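Local coordinates for protein MdcA (Pseudomonas aeruginosa, PDB 5VIT) that serves as the alpha subunit of malonate decarboxylase and probably acts as the transferase that exchanges acetyl for malonyl on the acyl carrier protein thioester, at residues H132-L137 with S339-C344; A139-V142 with I146-V149; R504-R507 with A512-E515. One frame throughout, in Å; residues are numbered along the deposited sequence.

Contact 1 of 3, residues H132-L137 with S339-C344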
ATOM      1  N   HIS A 132     -18.642  29.133  -1.131  1.00 30.41           N
ATOM      2  CA  HIS A 132     -17.522  29.440  -0.236  1.00 28.72           C
ATOM      3  C   HIS A 132     -17.248  28.299   0.731  1.00 27.89           C
ATOM      4  O   HIS A 132     -18.020  27.349   0.817  1.00 27.13           O
ATOM      5  CB  HIS A 132     -17.796  30.697   0.618  1.00 26.76           C
ATOM      6  CG  HIS A 132     -18.107  31.936  -0.166  1.00 27.67           C
ATOM      7  ND1 HIS A 132     -19.239  32.068  -0.938  1.00 26.80           N
ATOM      8  CD2 HIS A 132     -17.454  33.119  -0.255  1.00 28.13           C
ATOM      9  CE1 HIS A 132     -19.258  33.270  -1.488  1.00 33.68           C
ATOM     10  NE2 HIS A 132     -18.189  33.929  -1.086  1.00 27.94           N
ATOM     11  N   THR A 133     -16.159  28.427   1.488  1.00 27.55           N
ATOM     12  CA  THR A 133     -16.021  27.691   2.738  1.00 24.74           C
ATOM     13  C   THR A 133     -16.395  28.670   3.862  1.00 25.27           C
ATOM     14  O   THR A 133     -16.224  29.883   3.703  1.00 28.45           O
ATOM     15  CB  THR A 133     -14.595  27.073   2.920  1.00 21.85           C
ATOM     16  OG1 THR A 133     -14.566  26.287   4.114  1.00 28.47           O
ATOM     17  CG2 THR A 133     -13.504  28.129   2.993  1.00 22.09           C
ATOM     18  N   TYR A 134     -16.938  28.153   4.967  1.00 24.80           N
ATOM     19  CA  TYR A 134     -17.552  28.986   6.011  1.00 24.53           C
ATOM     20  C   TYR A 134     -16.730  30.229   6.382  1.00 26.04           C
ATOM     21  O   TYR A 134     -17.215  31.365   6.299  1.00 25.71           O
ATOM     22  CB  TYR A 134     -17.801  28.160   7.292  1.00 23.83           C
ATOM     23  CG  TYR A 134     -18.625  26.904   7.074  1.00 28.27           C
ATOM     24  CD1 TYR A 134     -18.080  25.633   7.268  1.00 28.71           C
ATOM     25  CD2 TYR A 134     -19.944  26.987   6.642  1.00 26.73           C
ATOM     26  CE1 TYR A 134     -18.847  24.477   7.044  1.00 26.26           C
ATOM     27  CE2 TYR A 134     -20.703  25.850   6.417  1.00 25.71           C
ATOM     28  CZ  TYR A 134     -20.153  24.606   6.627  1.00 27.55           C
ATOM     29  OH  TYR A 134     -20.926  23.501   6.396  1.00 31.07           O
ATOM     30  N   ILE A 135     -15.486  30.010   6.796  1.00 23.86           N
ATOM     31  CA  ILE A 135     -14.697  31.077   7.377  1.00 24.39           C
ATOM     32  C   ILE A 135     -14.296  32.081   6.285  1.00 25.04           C
ATOM     33  O   ILE A 135     -14.096  33.253   6.548  1.00 23.23           O
ATOM     34  CB  ILE A 135     -13.487  30.482   8.148  1.00 28.06           C
ATOM     35  CG1 ILE A 135     -13.142  31.345   9.357  1.00 35.00           C
ATOM     36  CG2 ILE A 135     -12.282  30.240   7.265  1.00 22.85           C
ATOM     37  CD1 ILE A 135     -11.908  30.844  10.120  1.00 34.14           C
ATOM     38  N   GLU A 136     -14.240  31.619   5.039  1.00 27.66           N
ATOM     39  CA  GLU A 136     -14.050  32.514   3.903  1.00 24.46           C
ATOM     40  C   GLU A 136     -15.265  33.452   3.779  1.00 24.94           C
ATOM     41  O   GLU A 136     -15.124  34.661   3.546  1.00 30.05           O
ATOM     42  CB  GLU A 136     -13.846  31.705   2.618  1.00 21.83           C
ATOM     43  CG  GLU A 136     -13.835  32.522   1.361  1.00 25.07           C
ATOM     44  CD  GLU A 136     -13.834  31.670   0.120  1.00 26.65           C
ATOM     45  OE1 GLU A 136     -13.364  32.150  -0.937  1.00 27.79           O
ATOM     46  OE2 GLU A 136     -14.311  30.522   0.194  1.00 29.87           O
ATOM     47  N   LEU A 137     -16.455  32.894   3.962  1.00 24.96           N
ATOM     48  CA  LEU A 137     -17.689  33.677   3.913  1.00 24.47           C
ATOM     49  C   LEU A 137     -17.737  34.714   5.033  1.00 24.25           C
ATOM     50  O   LEU A 137     -18.064  35.877   4.780  1.00 29.28           O
ATOM     51  CB  LEU A 137     -18.919  32.756   3.977  1.00 28.11           C
ATOM     52  CG  LEU A 137     -20.285  33.400   3.666  1.00 31.14           C
ATOM     53  CD1 LEU A 137     -20.303  34.012   2.264  1.00 25.55           C
ATOM     54  CD2 LEU A 137     -21.416  32.370   3.788  1.00 27.37           C
ATOM     55  N   SER A 339     -19.434  26.519  21.654  1.00 28.25           N
ATOM     56  CA  SER A 339     -18.954  26.270  20.307  1.00 28.62           C
ATOM     57  C   SER A 339     -18.591  27.599  19.682  1.00 28.17           C
ATOM     58  O   SER A 339     -18.983  28.644  20.188  1.00 26.27           O
ATOM     59  CB  SER A 339     -20.028  25.566  19.478  1.00 25.51           C
ATOM     60  OG  SER A 339     -21.192  26.379  19.405  1.00 26.02           O
ATOM     61  N   ASN A 340     -17.881  27.557  18.561  1.00 27.38           N
ATOM     62  CA  ASN A 340     -17.543  28.768  17.818  1.00 27.89           C
ATOM     63  C   ASN A 340     -17.047  28.356  16.448  1.00 25.55           C
ATOM     64  O   ASN A 340     -15.912  27.880  16.332  1.00 28.52           O
ATOM     65  CB  ASN A 340     -16.475  29.595  18.567  1.00 28.15           C
ATOM     66  CG  ASN A 340     -16.255  30.973  17.955  1.00 28.68           C
ATOM     67  OD1 ASN A 340     -16.348  31.154  16.736  1.00 26.84           O
ATOM     68  ND2 ASN A 340     -15.951  31.948  18.801  1.00 23.99           N
ATOM     69  N   ARG A 341     -17.872  28.525  15.417  1.00 24.35           N
ATOM     70  CA  ARG A 341     -17.555  27.902  14.133  1.00 29.35           C
ATOM     71  C   ARG A 341     -16.343  28.592  13.530  1.00 28.82           C
ATOM     72  O   ARG A 341     -15.377  27.926  13.112  1.00 27.36           O
ATOM     73  CB  ARG A 341     -18.743  27.927  13.169  1.00 24.48           C
ATOM     74  CG  ARG A 341     -18.410  27.300  11.826  1.00 26.59           C
ATOM     75  CD  ARG A 341     -19.628  26.598  11.205  1.00 27.16           C
ATOM     76  NE  ARG A 341     -19.901  25.291  11.815  1.00 27.88           N
ATOM     77  CZ  ARG A 341     -21.003  24.976  12.499  1.00 27.42           C
ATOM     78  NH1 ARG A 341     -21.970  25.867  12.689  1.00 30.32           N
ATOM     79  NH2 ARG A 341     -21.139  23.759  13.006  1.00 29.10           N
ATOM     80  N   MET A 342     -16.369  29.921  13.542  1.00 25.90           N
ATOM     81  CA  MET A 342     -15.201  30.703  13.107  1.00 28.37           C
ATOM     82  C   MET A 342     -13.905  30.316  13.826  1.00 25.44           C
ATOM     83  O   MET A 342     -12.879  30.070  13.184  1.00 27.15           O
ATOM     84  CB  MET A 342     -15.444  32.191  13.303  1.00 22.64           C
ATOM     85  CG  MET A 342     -14.199  33.049  13.020  1.00 27.61           C
ATOM     86  SD  MET A 342     -14.654  34.776  12.694  1.00 30.87           S
ATOM     87  CE  MET A 342     -13.260  35.675  13.361  1.00 26.85           C
ATOM     88  N   PHE A 343     -13.939  30.250  15.151  1.00 25.06           N
ATOM     89  CA  PHE A 343     -12.699  30.020  15.878  1.00 23.77           C
ATOM     90  C   PHE A 343     -12.234  28.583  15.609  1.00 24.25           C
ATOM     91  O   PHE A 343     -11.047  28.326  15.417  1.00 25.80           O
ATOM     92  CB  PHE A 343     -12.880  30.276  17.376  1.00 19.75           C
ATOM     93  CG  PHE A 343     -11.611  30.739  18.090  1.00 28.52           C
ATOM     94  CD1 PHE A 343     -11.631  31.847  18.935  1.00 28.44           C
ATOM     95  CD2 PHE A 343     -10.408  30.076  17.912  1.00 26.03           C
ATOM     96  CE1 PHE A 343     -10.474  32.267  19.599  1.00 27.59           C
ATOM     97  CE2 PHE A 343      -9.260  30.497  18.561  1.00 28.09           C
ATOM     98  CZ  PHE A 343      -9.294  31.601  19.405  1.00 25.46           C
ATOM     99  N   CYS A 344     -13.176  27.649  15.572  1.00 23.92           N
ATOM    100  CA  CYS A 344     -12.836  26.244  15.357  1.00 24.81           C
ATOM    101  C   CYS A 344     -12.307  26.015  13.937  1.00 23.46           C
ATOM    102  O   CYS A 344     -11.347  25.275  13.732  1.00 23.71           O
ATOM    103  CB  CYS A 344     -14.050  25.347  15.637  1.00 23.52           C
ATOM    104  SG  CYS A 344     -13.627  23.614  15.967  1.00 24.11           S
TER
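Two alpha/beta halves of the chain meet here through the first turns of a helix from each: helix 134-140, which follows the edge strand 127-131 of the parallel sheet, and helix 341-350, which leads into strand 354-357 of the mixed sheet. Ile-135 and Met-342 approach most closely. The tip of Ile-135, CD1, reaches the backbone oxygen of Met-342 at 3.3 Å, and its CG1 lies 4.2 Å from Met-342 CG, the two side chains crossing at about a right angle. Isoleucine suits this place because its longer arm, CG1 and CD1, reaches the other helix with apolar atoms only. Beside them, Arg-341 starts with CG anti to the backbone N (chi1 179°) and lays its CD over one face of Tyr-134, offset toward the rim, 4.3 Å from Tyr-134 CG. Its CZ stands 5.9 Å from the ring centroid, so any cation-pi attraction is weak at most. The guanidinium finds stronger partners elsewhere: a salt bridge to Asp-171, a bond to Gln-60, and a bond from NE to a malonate ion that probably came from the crystallisation liquor but may mark a pocket. Each helix start is served from within: Asn-340 OD1 caps Phe-343 N at 3.0 Å, and Glu-136 OE2 takes Thr-133 N at 3.1 Å, half of a capping box. No hydrogen bond joins the two segments directly, so they meet by apolar and face contacts, while the charged end of Arg-341 carries a polar link to the first half through Asp-171 and Gln-60.

Contact 2 of 3, residues A139-V142 with I146-V149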
ATOM      1  N   ALA A 139     -15.211  36.073   6.449  1.00 23.42           N
ATOM      2  CA  ALA A 139     -14.211  37.059   6.057  1.00 26.77           C
ATOM      3  C   ALA A 139     -14.778  38.181   5.158  1.00 27.12           C
ATOM      4  O   ALA A 139     -14.511  39.357   5.423  1.00 22.58           O
ATOM      5  CB  ALA A 139     -13.034  36.367   5.365  1.00 26.15           C
ATOM      6  N   ARG A 140     -15.567  37.828   4.130  1.00 21.80           N
ATOM      7  CA  ARG A 140     -16.110  38.830   3.193  1.00 24.25           C
ATOM      8  C   ARG A 140     -17.002  39.855   3.904  1.00 26.93           C
ATOM      9  O   ARG A 140     -17.179  40.989   3.428  1.00 26.79           O
ATOM     10  CB  ARG A 140     -16.959  38.210   2.074  1.00 23.76           C
ATOM     11  CG  ARG A 140     -16.520  36.911   1.414  1.00 33.10           C
ATOM     12  CD  ARG A 140     -15.879  37.055   0.049  1.00 28.37           C
ATOM     13  NE  ARG A 140     -16.484  37.974  -0.924  1.00 26.32           N
ATOM     14  CZ  ARG A 140     -17.140  37.629  -2.036  1.00 31.20           C
ATOM     15  NH1 ARG A 140     -17.388  36.363  -2.335  1.00 30.61           N
ATOM     16  NH2 ARG A 140     -17.556  38.571  -2.867  1.00 26.15           N
ATOM     17  N   LEU A 141     -17.582  39.448   5.027  1.00 24.73           N
ATOM     18  CA  LEU A 141     -18.558  40.286   5.713  1.00 27.66           C
ATOM     19  C   LEU A 141     -17.985  41.603   6.246  1.00 29.05           C
ATOM     20  O   LEU A 141     -18.762  42.477   6.637  1.00 29.16           O
ATOM     21  CB  LEU A 141     -19.202  39.525   6.864  1.00 26.25           C
ATOM     22  CG  LEU A 141     -19.975  38.262   6.522  1.00 25.82           C
ATOM     23  CD1 LEU A 141     -20.477  37.591   7.796  1.00 26.57           C
ATOM     24  CD2 LEU A 141     -21.130  38.579   5.587  1.00 27.00           C
ATOM     25  N   VAL A 142     -16.655  41.758   6.277  1.00 21.94           N
ATOM     26  CA  VAL A 142     -16.083  43.035   6.709  1.00 24.22           C
ATOM     27  C   VAL A 142     -15.269  43.675   5.589  1.00 27.45           C
ATOM     28  O   VAL A 142     -14.562  44.664   5.798  1.00 24.68           O
ATOM     29  CB  VAL A 142     -15.202  42.894   7.956  1.00 21.07           C
ATOM     30  CG1 VAL A 142     -16.004  42.292   9.082  1.00 21.66           C
ATOM     31  CG2 VAL A 142     -13.951  42.042   7.651  1.00 18.27           C
ATOM     32  N   ILE A 146     -20.241  43.294   3.384  1.00 33.19           N
ATOM     33  CA  ILE A 146     -20.783  43.926   4.583  1.00 28.87           C
ATOM     34  C   ILE A 146     -22.277  43.747   4.509  1.00 32.18           C
ATOM     35  O   ILE A 146     -22.883  44.122   3.511  1.00 37.97           O
ATOM     36  CB  ILE A 146     -20.485  45.439   4.672  1.00 34.09           C
ATOM     37  CG1 ILE A 146     -19.098  45.784   4.120  1.00 36.63           C
ATOM     38  CG2 ILE A 146     -20.723  45.955   6.102  1.00 27.11           C
ATOM     39  CD1 ILE A 146     -17.998  45.706   5.086  1.00 32.27           C
ATOM     40  N   PRO A 147     -22.880  43.144   5.537  1.00 33.61           N
ATOM     41  CA  PRO A 147     -24.316  42.918   5.375  1.00 33.25           C
ATOM     42  C   PRO A 147     -25.159  44.073   5.927  1.00 33.77           C
ATOM     43  O   PRO A 147     -24.672  44.882   6.715  1.00 32.01           O
ATOM     44  CB  PRO A 147     -24.549  41.628   6.157  1.00 32.83           C
ATOM     45  CG  PRO A 147     -23.480  41.627   7.215  1.00 30.22           C
ATOM     46  CD  PRO A 147     -22.313  42.420   6.689  1.00 27.44           C
ATOM     47  N   ASN A 148     -26.412  44.151   5.485  1.00 31.84           N
ATOM     48  CA  ASN A 148     -27.340  45.148   6.001  1.00 30.35           C
ATOM     49  C   ASN A 148     -28.101  44.642   7.218  1.00 30.83           C
ATOM     50  O   ASN A 148     -28.340  45.394   8.162  1.00 33.26           O
ATOM     51  CB  ASN A 148     -28.326  45.566   4.919  1.00 29.15           C
ATOM     52  CG  ASN A 148     -27.639  46.132   3.705  1.00 32.51           C
ATOM     53  OD1 ASN A 148     -27.567  45.484   2.659  1.00 35.23           O
ATOM     54  ND2 ASN A 148     -27.106  47.341   3.840  1.00 28.10           N
ATOM     55  N   VAL A 149     -28.485  43.363   7.175  1.00 29.69           N
ATOM     56  CA  VAL A 149     -29.316  42.757   8.214  1.00 34.66           C
ATOM     57  C   VAL A 149     -28.786  41.371   8.624  1.00 32.02           C
ATOM     58  O   VAL A 149     -28.321  40.608   7.786  1.00 33.78           O
ATOM     59  CB  VAL A 149     -30.796  42.621   7.740  1.00 35.95           C
ATOM     60  CG1 VAL A 149     -31.682  42.085   8.856  1.00 28.02           C
ATOM     61  CG2 VAL A 149     -31.334  43.966   7.247  1.00 35.46           C
TER
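Ile-146 folds back on Leu-141 and Val-142 in the loop after helix 134-140, within a beta-alpha-beta crossover of the Rossmann-like parallel sheet, where the chain heads for strand 149-154. Its CB lies 4.0 Å from the backbone oxygen of Leu-141, and the CG2 branch stays equally near that oxygen. CG1, anti to the carbonyl carbon at chi1 -36°, carries the chain past it at a slightly greater distance. The second torsion then brings the tip over the backbone of Val-142, CD1 lying 3.4 Å from Val-142 C. Isoleucine suits the spot because its two apolar branches can lie against different backbone atoms. Pro-147 works differently. Lacking an N-H, it needs no hydrogen-bond partner there, and its ring meets the side chain of Leu-141 at about a right angle, CD to Leu-141 CD2 at 4.2 Å. Leu-141 is buried and also packs on Leu-175 and Pro-178 of helix 172-180, while Arg-140 turns away to a salt bridge with Asp-144 in the intervening turn. No conventional hydrogen bond joins the two segments; the Leu-141 oxygen instead receives a CA-H...O contact from Ile-146 CA, 3.2 Å long with 153° at the hydrogen.

Contact 3 of 3, residues R504-R507 with A512-E515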
ATOM      1  N   ARG A 504       6.545  -2.603  -7.247  1.00 25.98           N
ATOM      2  CA  ARG A 504       7.513  -1.528  -7.169  1.00 29.51           C
ATOM      3  C   ARG A 504       7.005  -0.342  -6.350  1.00 29.10           C
ATOM      4  O   ARG A 504       7.743   0.221  -5.532  1.00 29.86           O
ATOM      5  CB  ARG A 504       7.875  -1.071  -8.581  1.00 35.88           C
ATOM      6  CG  ARG A 504       8.768   0.157  -8.656  1.00 37.99           C
ATOM      7  CD  ARG A 504       9.629   0.055  -9.892  1.00 39.03           C
ATOM      8  NE  ARG A 504      10.920   0.681  -9.670  1.00 52.71           N
ATOM      9  CZ  ARG A 504      12.088   0.063  -9.817  1.00 51.65           C
ATOM     10  NH1 ARG A 504      12.137  -1.217 -10.184  1.00 42.95           N
ATOM     11  NH2 ARG A 504      13.207   0.739  -9.591  1.00 54.01           N
ATOM     12  N   MET A 505       5.750   0.043  -6.573  1.00 24.63           N
ATOM     13  CA  MET A 505       5.186   1.175  -5.854  1.00 24.89           C
ATOM     14  C   MET A 505       5.081   0.851  -4.370  1.00 26.52           C
ATOM     15  O   MET A 505       5.331   1.709  -3.519  1.00 25.80           O
ATOM     16  CB  MET A 505       3.840   1.554  -6.444  1.00 27.85           C
ATOM     17  CG  MET A 505       3.977   1.948  -7.924  1.00 32.94           C
ATOM     18  SD  MET A 505       2.448   2.473  -8.713  1.00 31.68           S
ATOM     19  CE  MET A 505       2.221   4.074  -7.958  1.00 33.20           C
ATOM     20  N   ARG A 506       4.759  -0.401  -4.065  1.00 24.76           N
ATOM     21  CA  ARG A 506       4.716  -0.879  -2.683  1.00 28.99           C
ATOM     22  C   ARG A 506       6.081  -0.787  -1.994  1.00 26.65           C
ATOM     23  O   ARG A 506       6.233  -0.209  -0.915  1.00 28.23           O
ATOM     24  CB  ARG A 506       4.245  -2.322  -2.653  1.00 24.61           C
ATOM     25  CG  ARG A 506       2.826  -2.515  -3.140  1.00 28.66           C
ATOM     26  CD  ARG A 506       2.128  -3.359  -2.151  1.00 30.14           C
ATOM     27  NE  ARG A 506       1.964  -4.737  -2.536  1.00 34.87           N
ATOM     28  CZ  ARG A 506       1.835  -5.737  -1.670  1.00 34.37           C
ATOM     29  NH1 ARG A 506       1.906  -5.514  -0.362  1.00 31.29           N
ATOM     30  NH2 ARG A 506       1.659  -6.968  -2.121  1.00 32.24           N
ATOM     31  N   ARG A 507       7.062  -1.389  -2.647  1.00 26.32           N
ATOM     32  CA  ARG A 507       8.424  -1.426  -2.180  1.00 30.47           C
ATOM     33  C   ARG A 507       9.033  -0.026  -2.003  1.00 30.67           C
ATOM     34  O   ARG A 507       9.728   0.217  -1.026  1.00 28.28           O
ATOM     35  CB  ARG A 507       9.257  -2.253  -3.147  1.00 27.23           C
ATOM     36  CG  ARG A 507      10.597  -2.689  -2.600  1.00 31.65           C
ATOM     37  CD  ARG A 507      11.313  -3.600  -3.593  1.00 33.17           C
ATOM     38  NE  ARG A 507      11.160  -3.173  -4.991  1.00 41.66           N
ATOM     39  CZ  ARG A 507      11.849  -2.135  -5.485  1.00 43.11           C
ATOM     40  NH1 ARG A 507      12.718  -1.471  -4.685  1.00 34.14           N
ATOM     41  NH2 ARG A 507      11.710  -1.743  -6.767  1.00 40.06           N
ATOM     42  N   ALA A 512       0.756   1.934  -0.037  1.00 24.10           N
ATOM     43  CA  ALA A 512       0.728   0.837   0.920  1.00 26.20           C
ATOM     44  C   ALA A 512      -0.577   0.084   0.739  1.00 23.96           C
ATOM     45  O   ALA A 512      -1.653   0.682   0.755  1.00 23.60           O
ATOM     46  CB  ALA A 512       0.853   1.358   2.349  1.00 23.33           C
ATOM     47  N   LEU A 513      -0.496  -1.223   0.551  1.00 21.97           N
ATOM     48  CA  LEU A 513      -1.702  -2.045   0.594  1.00 28.46           C
ATOM     49  C   LEU A 513      -1.894  -2.397   2.054  1.00 27.65           C
ATOM     50  O   LEU A 513      -0.951  -2.244   2.832  1.00 26.11           O
ATOM     51  CB  LEU A 513      -1.566  -3.299  -0.270  1.00 28.06           C
ATOM     52  CG  LEU A 513      -1.295  -3.128  -1.760  1.00 31.26           C
ATOM     53  CD1 LEU A 513      -1.463  -4.465  -2.480  1.00 29.04           C
ATOM     54  CD2 LEU A 513      -2.188  -2.063  -2.350  1.00 28.27           C
ATOM     55  N   PRO A 514      -3.104  -2.852   2.441  1.00 30.42           N
ATOM     56  CA  PRO A 514      -3.310  -3.251   3.846  1.00 27.53           C
ATOM     57  C   PRO A 514      -2.222  -4.195   4.365  1.00 30.48           C
ATOM     58  O   PRO A 514      -1.765  -4.003   5.490  1.00 26.41           O
ATOM     59  CB  PRO A 514      -4.677  -3.949   3.836  1.00 31.84           C
ATOM     60  CG  PRO A 514      -5.113  -4.007   2.382  1.00 34.92           C
ATOM     61  CD  PRO A 514      -4.332  -2.974   1.638  1.00 30.57           C
ATOM     62  N   GLU A 515      -1.764  -5.142   3.545  1.00 28.81           N
ATOM     63  CA  GLU A 515      -0.799  -6.126   4.029  1.00 34.83           C
ATOM     64  C   GLU A 515       0.590  -5.505   4.178  1.00 34.61           C
ATOM     65  O   GLU A 515       1.439  -6.066   4.876  1.00 33.84           O
ATOM     66  CB  GLU A 515      -0.751  -7.389   3.125  1.00 32.66           C
ATOM     67  CG  GLU A 515      -1.066  -7.192   1.654  1.00 41.79           C
ATOM     68  CD  GLU A 515      -2.553  -6.933   1.359  1.00 39.59           C
ATOM     69  OE1 GLU A 515      -2.849  -5.860   0.809  1.00 39.07           O
ATOM     70  OE2 GLU A 515      -3.422  -7.787   1.644  1.00 42.88           O
TER
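Arg-506 rests its long side chain against Leu-513, and this pair makes the dense part of a contact near the chain's surface. CD of Arg-506 is 3.5 Å from Leu-513 CG, and NE is 3.4 Å from Leu-513 CD1. That methyl lies over one face of the guanidinium, offset toward its rim, with the two side chains crossing at about a right angle. The arginine gets there by starting with CG anti to the carbonyl carbon and then bending twice, at chi2 (-132°) and chi3 (-103°), which swings its end in toward the loop. Leucine suits the position: its methyl can press on the flat, weakly hydrated face of the guanidinium without competing for the N-H groups round its edge. Toward Glu-515 the fit is looser. Arg-506 NH1 stands 4.0 Å from Glu-515 CG, touching the aliphatic stem and not the charge, and 4.9 Å from Glu-515 OE1. At that distance no salt bridge forms, nor are the guanidinium and carboxylate planes, 79° apart, set for a paired one; any attraction is probably weak. The true counter-ion of Arg-506 is Asp-516, whose other carboxylate oxygen accepts from the backbone N of Leu-513, tying the arginine's charged end to the same turn that supplies its apolar partner. Arg-504, on another side of the helix, reaches an acidic side chain of another protein chain. The whole belongs to a short helix-turn-strand connection, in which helix 502-507 is followed by edge strand 511-512 of the mixed sheet and a 3-10 turn begins at Pro-514.

From the N terminus, the chain lays down five strands of the parallel sheet, ending at edge strand 127-131, and enters helix 134-140, where contact 1 opens. Contact 2 closes almost at once, over the three-residue turn between that helix and the loop toward strand 149-154, and so is nested within the longer loop of 201 residues that contact 1 closes at helix 341-350. The two touch in space, by a weak hydrogen bond between His-132 and Arg-140. Contact 1 joins the parallel-sheet half to the mixed-sheet half, while contact 2 stays within the first. Contact 3 follows in series, a local closure at the mixed sheet's far edge, its centre about 50 Å from that of contact 2.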